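Local coordinates for flagellar hook-associated protein (Burkholderia pseudomallei, PDB 4UT1) that probably serves as a structural component of the bacterial flagellum, as the hook-junction protein FlgK that joins the hook to the filament, at residues T122-V127 / L575-L580; S135-A140 / I444-P449; V231-G236 / V282-G287; V263-A268 / G274-L279. All coordinates share one frame; numbering follows the deposited sequence.

Contact 1: residues T122-V127 / L575-L580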
loop_
_atom_site.group_PDB
_atom_site.type_symbol
_atom_site.label_atom_id
_atom_site.label_comp_id
_atom_site.label_asym_id
_atom_site.label_seq_id
_atom_site.Cartn_x
_atom_site.Cartn_y
_atom_site.Cartn_z
ATOM N N THR A 122 -22.854 -1.602 -0.426
ATOM C CA THR A 122 -24.277 -1.958 -0.410
ATOM C C THR A 122 -25.141 -0.697 -0.335
ATOM O O THR A 122 -26.256 -0.665 -0.856
ATOM C CB THR A 122 -24.639 -2.937 0.727
ATOM O OG1 THR A 122 -24.470 -2.314 2.006
ATOM C CG2 THR A 122 -23.761 -4.184 0.641
ATOM N N GLY A 123 -24.616 0.353 0.273
ATOM C CA GLY A 123 -25.292 1.637 0.274
ATOM C C GLY A 123 -25.558 2.149 -1.136
ATOM O O GLY A 123 -26.599 2.744 -1.408
ATOM N N LEU A 124 -24.610 1.910 -2.035
ATOM C CA LEU A 124 -24.718 2.376 -3.414
ATOM C C LEU A 124 -25.724 1.535 -4.191
ATOM O O LEU A 124 -26.299 1.983 -5.178
ATOM C CB LEU A 124 -23.341 2.355 -4.083
ATOM C CG LEU A 124 -22.330 3.328 -3.454
ATOM C CD1 LEU A 124 -20.969 3.261 -4.163
ATOM C CD2 LEU A 124 -22.856 4.747 -3.515
ATOM N N GLN A 125 -25.937 0.305 -3.746
ATOM C CA GLN A 125 -26.981 -0.524 -4.339
ATOM C C GLN A 125 -28.364 0.061 -4.036
ATOM O O GLN A 125 -29.275 0.027 -4.879
ATOM C CB GLN A 125 -26.866 -1.961 -3.831
ATOM C CG GLN A 125 -28.001 -2.854 -4.302
ATOM C CD GLN A 125 -27.637 -4.319 -4.234
ATOM O OE1 GLN A 125 -26.843 -4.735 -3.387
ATOM N NE2 GLN A 125 -28.202 -5.111 -5.137
ATOM N N THR A 126 -28.523 0.595 -2.826
ATOM C CA THR A 126 -29.754 1.281 -2.450
ATOM C C THR A 126 -29.966 2.487 -3.346
ATOM O O THR A 126 -31.077 2.744 -3.807
ATOM C CB THR A 126 -29.718 1.711 -0.967
ATOM O OG1 THR A 126 -29.617 0.538 -0.159
ATOM C CG2 THR A 126 -30.958 2.475 -0.589
ATOM N N VAL A 127 -28.890 3.215 -3.620
ATOM C CA VAL A 127 -28.989 4.353 -4.514
ATOM C C VAL A 127 -29.385 3.852 -5.908
ATOM O O VAL A 127 -30.165 4.495 -6.602
ATOM C CB VAL A 127 -27.667 5.154 -4.595
ATOM C CG1 VAL A 127 -27.719 6.142 -5.743
ATOM C CG2 VAL A 127 -27.375 5.872 -3.252
ATOM N N LEU A 575 -25.338 0.906 -9.715
ATOM C CA LEU A 575 -25.271 -0.550 -9.671
ATOM C C LEU A 575 -23.836 -1.010 -9.925
ATOM O O LEU A 575 -23.323 -1.886 -9.223
ATOM C CB LEU A 575 -26.234 -1.186 -10.693
ATOM C CG LEU A 575 -26.191 -2.722 -10.733
ATOM C CD1 LEU A 575 -26.592 -3.277 -9.391
ATOM C CD2 LEU A 575 -27.098 -3.296 -11.820
ATOM N N ALA A 576 -23.189 -0.413 -10.924
ATOM C CA ALA A 576 -21.808 -0.751 -11.245
ATOM C C ALA A 576 -20.875 -0.389 -10.071
ATOM O O ALA A 576 -19.989 -1.174 -9.696
ATOM C CB ALA A 576 -21.371 -0.050 -12.524
ATOM N N LEU A 577 -21.082 0.788 -9.493
ATOM C CA LEU A 577 -20.310 1.190 -8.313
ATOM C C LEU A 577 -20.421 0.147 -7.209
ATOM O O LEU A 577 -19.408 -0.253 -6.636
ATOM C CB LEU A 577 -20.779 2.549 -7.784
ATOM C CG LEU A 577 -20.283 3.782 -8.532
ATOM C CD1 LEU A 577 -21.229 4.943 -8.291
ATOM C CD2 LEU A 577 -18.845 4.137 -8.090
ATOM N N SER A 578 -21.655 -0.282 -6.915
ATOM C CA SER A 578 -21.917 -1.237 -5.839
ATOM C C SER A 578 -21.231 -2.582 -6.076
ATOM O O SER A 578 -20.819 -3.247 -5.132
ATOM C CB SER A 578 -23.429 -1.460 -5.653
ATOM O OG SER A 578 -23.940 -2.311 -6.669
ATOM N N GLN A 579 -21.105 -2.982 -7.336
ATOM C CA GLN A 579 -20.491 -4.269 -7.643
ATOM C C GLN A 579 -18.952 -4.246 -7.582
ATOM O O GLN A 579 -18.306 -5.290 -7.683
ATOM C CB GLN A 579 -20.965 -4.747 -9.018
ATOM C CG GLN A 579 -22.454 -5.122 -9.046
ATOM C CD GLN A 579 -22.964 -5.330 -10.469
ATOM O OE1 GLN A 579 -22.313 -4.932 -11.439
ATOM N NE2 GLN A 579 -24.134 -5.950 -10.597
ATOM N N LEU A 580 -18.366 -3.067 -7.401
ATOM C CA LEU A 580 -16.918 -2.974 -7.199
ATOM C C LEU A 580 -16.433 -3.777 -5.991
ATOM O O LEU A 580 -15.244 -4.105 -5.890
ATOM C CB LEU A 580 -16.492 -1.516 -7.037
ATOM C CG LEU A 580 -16.597 -0.687 -8.311
ATOM C CD1 LEU A 580 -16.280 0.780 -8.034
ATOM C CD2 LEU A 580 -15.663 -1.252 -9.364
#

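Contact 2: residues S135-A140 / I444-P449. With EDO (1,2-ethanediol), chain K.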
loop_
_atom_site.group_PDB
_atom_site.type_symbol
_atom_site.label_atom_id
_atom_site.label_comp_id
_atom_site.label_asym_id
_atom_site.label_seq_id
_atom_site.Cartn_x
_atom_site.Cartn_y
_atom_site.Cartn_z
ATOM N N SER A 135 -32.338 10.964 0.279
ATOM C CA SER A 135 -32.045 10.251 1.516
ATOM C C SER A 135 -31.090 9.085 1.295
ATOM O O SER A 135 -30.162 8.887 2.068
ATOM C CB SER A 135 -33.337 9.748 2.168
ATOM O OG SER A 135 -34.092 10.844 2.646
ATOM N N ALA A 136 -31.321 8.306 0.250
ATOM C CA ALA A 136 -30.438 7.191 -0.054
ATOM C C ALA A 136 -29.017 7.703 -0.330
ATOM O O ALA A 136 -28.028 7.050 0.007
ATOM C CB ALA A 136 -30.965 6.410 -1.246
ATOM N N ARG A 137 -28.928 8.881 -0.936
ATOM C CA ARG A 137 -27.634 9.462 -1.275
ATOM C C ARG A 137 -26.963 9.960 -0.003
ATOM O O ARG A 137 -25.756 9.803 0.179
ATOM C CB ARG A 137 -27.792 10.585 -2.297
ATOM C CG ARG A 137 -28.053 10.041 -3.721
ATOM C CD ARG A 137 -28.627 11.068 -4.662
ATOM N NE ARG A 137 -28.756 10.516 -6.013
ATOM C CZ ARG A 137 -27.826 10.640 -6.954
ATOM N NH1 ARG A 137 -26.692 11.283 -6.684
ATOM N NH2 ARG A 137 -28.017 10.107 -8.156
ATOM N N GLN A 138 -27.751 10.531 0.891
ATOM C CA GLN A 138 -27.212 10.979 2.174
ATOM C C GLN A 138 -26.675 9.804 2.999
ATOM O O GLN A 138 -25.617 9.903 3.631
ATOM C CB GLN A 138 -28.271 11.732 2.971
ATOM C CG GLN A 138 -27.665 12.464 4.149
ATOM C CD GLN A 138 -26.464 13.289 3.726
ATOM O OE1 GLN A 138 -26.593 14.250 2.959
ATOM N NE2 GLN A 138 -25.281 12.898 4.193
ATOM N N THR A 139 -27.403 8.695 2.990
ATOM C CA THR A 139 -26.969 7.494 3.697
ATOM C C THR A 139 -25.655 6.972 3.124
ATOM O O THR A 139 -24.731 6.632 3.875
ATOM C CB THR A 139 -28.031 6.402 3.640
ATOM O OG1 THR A 139 -29.169 6.823 4.404
ATOM C CG2 THR A 139 -27.510 5.090 4.213
ATOM N N ALA A 140 -25.567 6.927 1.800
ATOM C CA ALA A 140 -24.328 6.529 1.136
ATOM C C ALA A 140 -23.143 7.385 1.583
ATOM O O ALA A 140 -22.040 6.879 1.793
ATOM C CB ALA A 140 -24.489 6.608 -0.382
ATOM N N ILE A 444 -22.832 11.699 -6.395
ATOM C CA ILE A 444 -22.832 10.299 -6.801
ATOM C C ILE A 444 -23.465 10.203 -8.199
ATOM O O ILE A 444 -24.600 10.616 -8.404
ATOM C CB ILE A 444 -23.585 9.412 -5.786
ATOM C CG1 ILE A 444 -22.889 9.477 -4.420
ATOM C CG2 ILE A 444 -23.656 7.961 -6.271
ATOM C CD1 ILE A 444 -23.715 8.919 -3.291
ATOM N N ALA A 445 -22.700 9.703 -9.159
ATOM C CA ALA A 445 -23.170 9.624 -10.538
ATOM C C ALA A 445 -23.854 8.282 -10.771
ATOM O O ALA A 445 -23.234 7.340 -11.246
ATOM C CB ALA A 445 -22.008 9.821 -11.505
ATOM N N ALA A 446 -25.137 8.200 -10.429
ATOM C CA ALA A 446 -25.853 6.931 -10.449
ATOM C C ALA A 446 -26.272 6.499 -11.850
ATOM O O ALA A 446 -26.472 5.320 -12.099
ATOM C CB ALA A 446 -27.082 7.009 -9.546
ATOM N N ALA A 447 -26.399 7.455 -12.751
ATOM C CA ALA A 447 -26.928 7.173 -14.086
ATOM C C ALA A 447 -25.836 6.849 -15.099
ATOM O O ALA A 447 -24.726 7.361 -15.007
ATOM C CB ALA A 447 -27.741 8.349 -14.561
ATOM N N SER A 448 -26.158 6.001 -16.072
ATOM C CA SER A 448 -25.301 5.829 -17.257
ATOM C C SER A 448 -25.382 7.074 -18.140
ATOM O O SER A 448 -26.443 7.684 -18.249
ATOM C CB SER A 448 -25.713 4.595 -18.061
ATOM O OG SER A 448 -24.967 4.509 -19.270
ATOM N N PRO A 449 -24.266 7.463 -18.770
ATOM C CA PRO A 449 -24.284 8.611 -19.691
ATOM C C PRO A 449 -25.003 8.287 -21.012
ATOM O O PRO A 449 -25.450 9.185 -21.719
ATOM C CB PRO A 449 -22.801 8.887 -19.960
ATOM C CG PRO A 449 -22.031 8.032 -18.991
ATOM C CD PRO A 449 -22.917 6.901 -18.597
HETATM C C1 EDO K . -25.002 12.676 -21.487
HETATM O O1 EDO K . -24.309 11.428 -21.577
HETATM C C2 EDO K . -25.282 13.004 -20.027
HETATM O O2 EDO K . -26.032 14.222 -19.958
HETATM O O HOH W 1 -27.072 10.491 -10.784
#

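Contact 3: residues V231-G236 / V282-G287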
loop_
_atom_site.group_PDB
_atom_site.type_symbol
_atom_site.label_atom_id
_atom_site.label_comp_id
_atom_site.label_asym_id
_atom_site.label_seq_id
_atom_site.Cartn_x
_atom_site.Cartn_y
_atom_site.Cartn_z
ATOM N N VAL A 231 33.212 -5.444 25.861
ATOM C CA VAL A 231 31.833 -5.741 25.462
ATOM C C VAL A 231 31.545 -5.217 24.071
ATOM O O VAL A 231 31.881 -4.076 23.737
ATOM C CB VAL A 231 30.804 -5.151 26.450
ATOM C CG1 VAL A 231 29.392 -5.618 26.081
ATOM C CG2 VAL A 231 31.135 -5.559 27.867
ATOM N N PHE A 232 30.913 -6.063 23.260
ATOM C CA PHE A 232 30.610 -5.733 21.879
ATOM C C PHE A 232 29.157 -6.040 21.558
ATOM O O PHE A 232 28.598 -7.019 22.061
ATOM C CB PHE A 232 31.498 -6.519 20.916
ATOM C CG PHE A 232 32.961 -6.263 21.087
ATOM C CD1 PHE A 232 33.681 -6.924 22.067
ATOM C CD2 PHE A 232 33.620 -5.377 20.250
ATOM C CE1 PHE A 232 35.043 -6.691 22.220
ATOM C CE2 PHE A 232 34.973 -5.139 20.394
ATOM C CZ PHE A 232 35.686 -5.798 21.379
ATOM N N LEU A 233 28.560 -5.198 20.727
ATOM C CA LEU A 233 27.277 -5.528 20.109
ATOM C C LEU A 233 27.492 -6.727 19.207
ATOM O O LEU A 233 28.576 -6.897 18.647
ATOM C CB LEU A 233 26.722 -4.346 19.314
ATOM C CG LEU A 233 26.109 -3.224 20.155
ATOM C CD1 LEU A 233 25.779 -2.031 19.283
ATOM C CD2 LEU A 233 24.869 -3.702 20.902
ATOM N N SER A 234 26.462 -7.555 19.059
ATOM C CA SER A 234 26.583 -8.781 18.282
ATOM C C SER A 234 27.147 -8.502 16.898
ATOM O O SER A 234 27.840 -9.338 16.326
ATOM C CB SER A 234 25.227 -9.481 18.158
ATOM O OG SER A 234 24.678 -9.776 19.430
ATOM N N GLY A 235 26.860 -7.313 16.375
ATOM C CA GLY A 235 27.289 -6.936 15.039
ATOM C C GLY A 235 28.728 -6.481 14.961
ATOM O O GLY A 235 29.245 -6.240 13.873
ATOM N N GLY A 236 29.371 -6.341 16.117
ATOM C CA GLY A 236 30.789 -6.013 16.167
ATOM C C GLY A 236 31.142 -4.696 16.835
ATOM O O GLY A 236 32.286 -4.490 17.234
ATOM N N VAL A 282 19.309 -4.173 10.718
ATOM C CA VAL A 282 19.373 -5.624 10.630
ATOM C C VAL A 282 20.529 -6.221 11.446
ATOM O O VAL A 282 20.481 -7.389 11.827
ATOM C CB VAL A 282 19.496 -6.074 9.161
ATOM C CG1 VAL A 282 20.825 -5.593 8.562
ATOM C CG2 VAL A 282 19.359 -7.583 9.051
ATOM N N SER A 283 21.563 -5.428 11.717
ATOM C CA SER A 283 22.707 -5.921 12.474
ATOM C C SER A 283 22.461 -5.832 13.986
ATOM O O SER A 283 23.147 -6.476 14.793
ATOM C CB SER A 283 23.965 -5.126 12.116
ATOM O OG SER A 283 23.874 -3.797 12.613
ATOM N N LEU A 284 21.484 -5.013 14.355
ATOM C CA LEU A 284 21.196 -4.710 15.757
ATOM C C LEU A 284 20.222 -5.707 16.358
ATOM O O LEU A 284 19.146 -5.343 16.818
ATOM C CB LEU A 284 20.638 -3.293 15.872
ATOM C CG LEU A 284 21.668 -2.190 15.614
ATOM C CD1 LEU A 284 21.057 -1.009 14.864
ATOM C CD2 LEU A 284 22.256 -1.739 16.929
ATOM N N THR A 285 20.609 -6.974 16.357
ATOM C CA THR A 285 19.771 -8.023 16.908
ATOM C C THR A 285 19.856 -8.124 18.427
ATOM O O THR A 285 20.796 -7.624 19.056
ATOM C CB THR A 285 20.149 -9.376 16.328
ATOM O OG1 THR A 285 21.562 -9.560 16.482
ATOM C CG2 THR A 285 19.790 -9.432 14.863
ATOM N N GLY A 286 18.860 -8.790 18.997
ATOM C CA GLY A 286 18.823 -9.090 20.412
ATOM C C GLY A 286 18.313 -7.945 21.245
ATOM O O GLY A 286 18.447 -6.777 20.854
ATOM N N GLY A 287 17.746 -8.285 22.403
ATOM C CA GLY A 287 17.293 -7.316 23.378
ATOM C C GLY A 287 16.109 -6.491 22.922
ATOM O O GLY A 287 15.550 -6.720 21.840
HETATM O O HOH W 2 23.267 -6.383 18.947
#

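Contact 4: residues V263-A268 / G274-L279. With EDO (1,2-ethanediol), chain O.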
loop_
_atom_site.group_PDB
_atom_site.type_symbol
_atom_site.label_atom_id
_atom_site.label_comp_id
_atom_site.label_asym_id
_atom_site.label_seq_id
_atom_site.Cartn_x
_atom_site.Cartn_y
_atom_site.Cartn_z
ATOM N N VAL A 263 22.999 4.847 16.228
ATOM C CA VAL A 263 24.321 5.183 15.749
ATOM C C VAL A 263 25.299 5.098 16.897
ATOM O O VAL A 263 24.907 5.133 18.075
ATOM C CB VAL A 263 24.381 6.603 15.130
ATOM C CG1 VAL A 263 23.374 6.732 13.997
ATOM C CG2 VAL A 263 24.139 7.676 16.192
ATOM N N SER A 264 26.570 4.973 16.545
ATOM C CA SER A 264 27.639 5.111 17.530
ATOM C C SER A 264 28.368 6.429 17.300
ATOM O O SER A 264 28.606 6.824 16.160
ATOM C CB SER A 264 28.605 3.938 17.452
ATOM O OG SER A 264 29.256 3.903 16.197
ATOM N N LYS A 265 28.702 7.109 18.392
ATOM C CA LYS A 265 29.339 8.415 18.322
ATOM C C LYS A 265 30.799 8.340 18.756
ATOM O O LYS A 265 31.437 9.365 18.990
ATOM C CB LYS A 265 28.579 9.427 19.186
ATOM C CG LYS A 265 27.092 9.526 18.855
ATOM C CD LYS A 265 26.469 10.798 19.417
ATOM C CE LYS A 265 27.026 12.038 18.728
ATOM N NZ LYS A 265 26.748 12.042 17.259
ATOM N N GLY A 266 31.328 7.122 18.840
ATOM C CA GLY A 266 32.703 6.913 19.268
ATOM C C GLY A 266 32.776 6.723 20.775
ATOM O O GLY A 266 31.767 6.456 21.420
ATOM N N VAL A 267 33.967 6.859 21.349
ATOM C CA VAL A 267 34.104 6.726 22.797
ATOM C C VAL A 267 33.357 7.832 23.509
ATOM O O VAL A 267 33.271 8.958 23.014
ATOM C CB VAL A 267 35.575 6.764 23.250
ATOM C CG1 VAL A 267 36.319 5.566 22.709
ATOM C CG2 VAL A 267 36.222 8.057 22.804
ATOM N N ALA A 268 32.823 7.504 24.682
ATOM C CA ALA A 268 32.084 8.465 25.483
ATOM C C ALA A 268 33.010 9.546 26.033
ATOM O O ALA A 268 34.155 9.270 26.387
ATOM C CB ALA A 268 31.355 7.759 26.625
ATOM N N GLY A 274 34.056 11.601 16.457
ATOM C CA GLY A 274 34.372 11.313 15.061
ATOM C C GLY A 274 33.108 11.012 14.287
ATOM O O GLY A 274 32.039 10.927 14.899
ATOM N N PRO A 275 33.216 10.836 12.950
ATOM C CA PRO A 275 31.996 10.684 12.146
ATOM C C PRO A 275 31.019 9.693 12.770
ATOM O O PRO A 275 31.387 8.561 13.119
ATOM C CB PRO A 275 32.516 10.175 10.784
ATOM C CG PRO A 275 33.956 9.795 11.004
ATOM C CD PRO A 275 34.435 10.636 12.150
ATOM N N THR A 276 29.796 10.166 12.975
ATOM C CA THR A 276 28.706 9.328 13.447
ATOM C C THR A 276 28.602 8.088 12.576
ATOM O O THR A 276 28.597 8.182 11.345
ATOM C CB THR A 276 27.386 10.084 13.421
ATOM O OG1 THR A 276 27.127 10.510 12.082
ATOM C CG2 THR A 276 27.465 11.305 14.319
ATOM N N GLN A 277 28.561 6.927 13.217
ATOM C CA GLN A 277 28.495 5.658 12.512
ATOM C C GLN A 277 27.078 5.120 12.511
ATOM O O GLN A 277 26.493 4.902 13.571
ATOM C CB GLN A 277 29.424 4.628 13.149
ATOM C CG GLN A 277 30.883 4.898 12.922
ATOM C CD GLN A 277 31.182 5.288 11.483
ATOM O OE1 GLN A 277 31.650 6.393 11.229
ATOM N NE2 GLN A 277 30.897 4.391 10.538
ATOM N N TYR A 278 26.532 4.903 11.323
ATOM C CA TYR A 278 25.188 4.348 11.202
ATOM C C TYR A 278 25.197 2.833 11.312
ATOM O O TYR A 278 25.621 2.151 10.382
ATOM C CB TYR A 278 24.553 4.709 9.867
ATOM C CG TYR A 278 24.138 6.144 9.680
ATOM C CD1 TYR A 278 23.105 6.698 10.423
ATOM C CD2 TYR A 278 24.740 6.926 8.703
ATOM C CE1 TYR A 278 22.709 8.013 10.224
ATOM C CE2 TYR A 278 24.352 8.230 8.490
ATOM C CZ TYR A 278 23.340 8.772 9.252
ATOM O OH TYR A 278 22.972 10.079 9.025
ATOM N N LEU A 279 24.686 2.304 12.415
ATOM C CA LEU A 279 24.549 0.861 12.561
ATOM C C LEU A 279 23.259 0.371 11.887
ATOM O O LEU A 279 22.164 0.816 12.238
ATOM C CB LEU A 279 24.552 0.475 14.038
ATOM C CG LEU A 279 25.573 1.190 14.927
ATOM C CD1 LEU A 279 25.450 0.712 16.358
ATOM C CD2 LEU A 279 26.992 0.983 14.412
HETATM C C1 EDO O . 21.890 2.519 8.751
HETATM O O1 EDO O . 21.660 3.604 7.847
HETATM C C2 EDO O . 20.695 2.417 9.688
HETATM O O2 EDO O . 21.116 2.731 11.025
#

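Contact 1: residues T122-V127 / L575-L580
Leu-124 and Gln-125 meet Leu-577 and Ser-578 in a close antiparallel helix-to-helix contact, largely buried, within the helical part of FlgK. Helix 113-129 supplies one side and the short helix 572-579, more than 440 residues further on, the other. Over these segments the axes come within 7.6 Å at an angle of 166°. Leu-124 and Ser-578 face each other at the closest point of the backbones, their CA atoms 5.2 Å apart, and the small serine at this point is consistent with so close an approach.

Ser-578 lays its CB against the backbone of the partner helix, 3.6 Å from Gln-125 N, and the methylenes of the two residues touch as well, Gln-125 CB to Ser-578 CB at 3.9 Å. Gln-125 sends CG anti to its own N (chi1 175°) and runs extended, which carries its amide along the exposed margin and leaves CB to make the touch. Beside this pair Leu-124 reaches across with one branch, CD1 lying 3.7 Å from Leu-577 CB as the two leucines pass at a slant. Its other branch, CD2, packs on Ala-140 of helix 134-193, while Leu-577 also leans on Gln-321 and Asn-322 of helix 287-322.

No hydrogen bond crosses the interface. The hydroxyl of Ser-578 turns back into its own helix, OG donating to Leu-575 O at 2.7 Å, and that carbonyl also takes Gln-579 N from the same face of its plane. With its polar end spent at home, the serine offers the neighbouring helix carbon, so the two helices meet through van der Waals contact alone.

Contact 2: residues S135-A140 / I444-P449
Arg-137 and Ile-444 mark the nearest backbone approach, CA to CA 7.4 Å, between one turn of the long helix 134-193 and an irregular strip of chain leading into strand 450-454. That strip bends through an inverse gamma turn centred on Ala-445, and the contact ties this linker to the helical bundle of FlgK, in a fully buried setting.

Arg-137 carries the polar part. Its chain is extended from CG to NE, which delivers the guanidinium to the turn, where NH1 donates to Ile-444 O at 2.8 Å. The bond lies in the carbonyl plane on a lone pair, although the oxygen sits 19° out of the guanidinium plane. Ala-131 O takes NE and Gly-441 O takes NH1 as well, so three backbone carbonyls hold the buried guanidinium and should restrict its rotation.

Closer to the helix, the far end of Ile-444 meets a methyl, CD1 lying 3.8 Å from Ala-140 CB. Ala-446 brings its CB obliquely to the guanidinium, 3.5 Å from Arg-137 NH2, and its backbone also pairs with Ala-574. A single water finishes the link, accepting from Arg-137 NH2 at 2.8 Å and from Ala-446 N at 3.0 Å.

Contact 3: residues V231-G236 / V282-G287
Apolar contact between Leu-233 and Leu-284 forms the buried side of this meeting: CD1 of Leu-233 lies 4.2 Å from CD2 of Leu-284. Leu-233 leaves its backbone toward the other segment, whereas Leu-284 starts out facing away and only its branched end comes back. Leu-279 touches both leucines, and Leu-284 continues onto Leu-289 and Leu-293 of helix 287-322, which joins the sheet to the helices.

Backbone turns shape both partners. Strand 228-233, second in a six-stranded antiparallel sheet, ends in a type I beta turn from Leu-233 to Gly-236, closed by Gly-236 N on Leu-233 O at 2.7 Å, before the chain goes on to strand 238-241. Across the contact, the connection between strand 277-278 and helix 287-322 makes an inverse gamma turn centred on Leu-284, with a weak bond from Thr-285 N to Ser-283 O. Gly-235 brings its backbone to the edge of that turn, its N 4.1 Å from Ser-283 O, and the CA atoms of Gly-235 and Ser-283 stand 5.3 Å apart.

Polar groups link the segments through solvent, with no direct hydrogen bond across. One water donates to Thr-285 O at 2.8 Å and accepts a long, weak bond from Ser-234 N. Near it, at the exposed margin, Ser-234 presents CB to Thr-285 OG1 at 4.0 Å, while the Ser-283 hydroxyl bonds to Pro-280 O.

Contact 4: residues V263-A268 / G274-L279
Ser-264 and Gln-277 are the hydrogen-bonded pair of a beta hairpin that joins strand 260-265 to the short strand 277-278, the last at one edge of a six-stranded antiparallel sheet. Two backbone bonds secure it: Gln-277 N donates to Ser-264 O at 2.9 Å and almost straight (177°), and Ser-264 N returns the bond to Gln-277 O at 3.0 Å, more bent at 153°. The same Gln-277 O also receives a CA-H...O contact from Val-263 CA. Past Lys-265 the chain turns a corner at Gly-266; the pairing with 274-279 stops there, while backbone bonds to strand 244-252 continue at Gly-266 and Ala-268.

Packing differs on the two faces. Val-263 and Tyr-278, the non-hydrogen-bonded pair, lie side by side pointing the same way, CG1 of the valine 3.6 Å from CD1 of the ring and oblique to it. Val-263 also rests on Val-251 of strand 244-252, and Tyr-278 on Pro-254 and Asn-349.

On the face of Ser-264 and Gln-277, the serine OG sits between its backbone N and carbonyl carbon (chi1 63°), close beside Gln-277 CB. That hydroxyl is bonded to Gln-237 OE1, a tie to the chain between strands 228-233 and 238-241.

Toward the connecting loop, Lys-265 and Thr-276 run alongside each other. The lysine bends at its last two torsions, and its NZ is modelled 3.1 Å from Thr-276 CG2, uncomfortably short, so the ammonium's exact position is doubtful.

How the contacts relate
Contacts 1 and 2 share one buried site, their centres about 9 Å apart: helices 113-129 and 134-193 follow each other in the chain, and Val-127 touches both Ala-136 and Ala-446. No hydrogen bond crosses contact 1, which meets through van der Waals contact; contact 2 adds a buried arginine held by carbonyls. Contacts 3 and 4 lie across the chain's centre, with centres of contacts 1 and 3 about 54 Å apart, and are only partly buried. Both reach the same six-stranded sheet and touch through Leu-279. Contact 4 relies on direct strand hydrogen bonds, contact 3 on leucine packing and a bridging water.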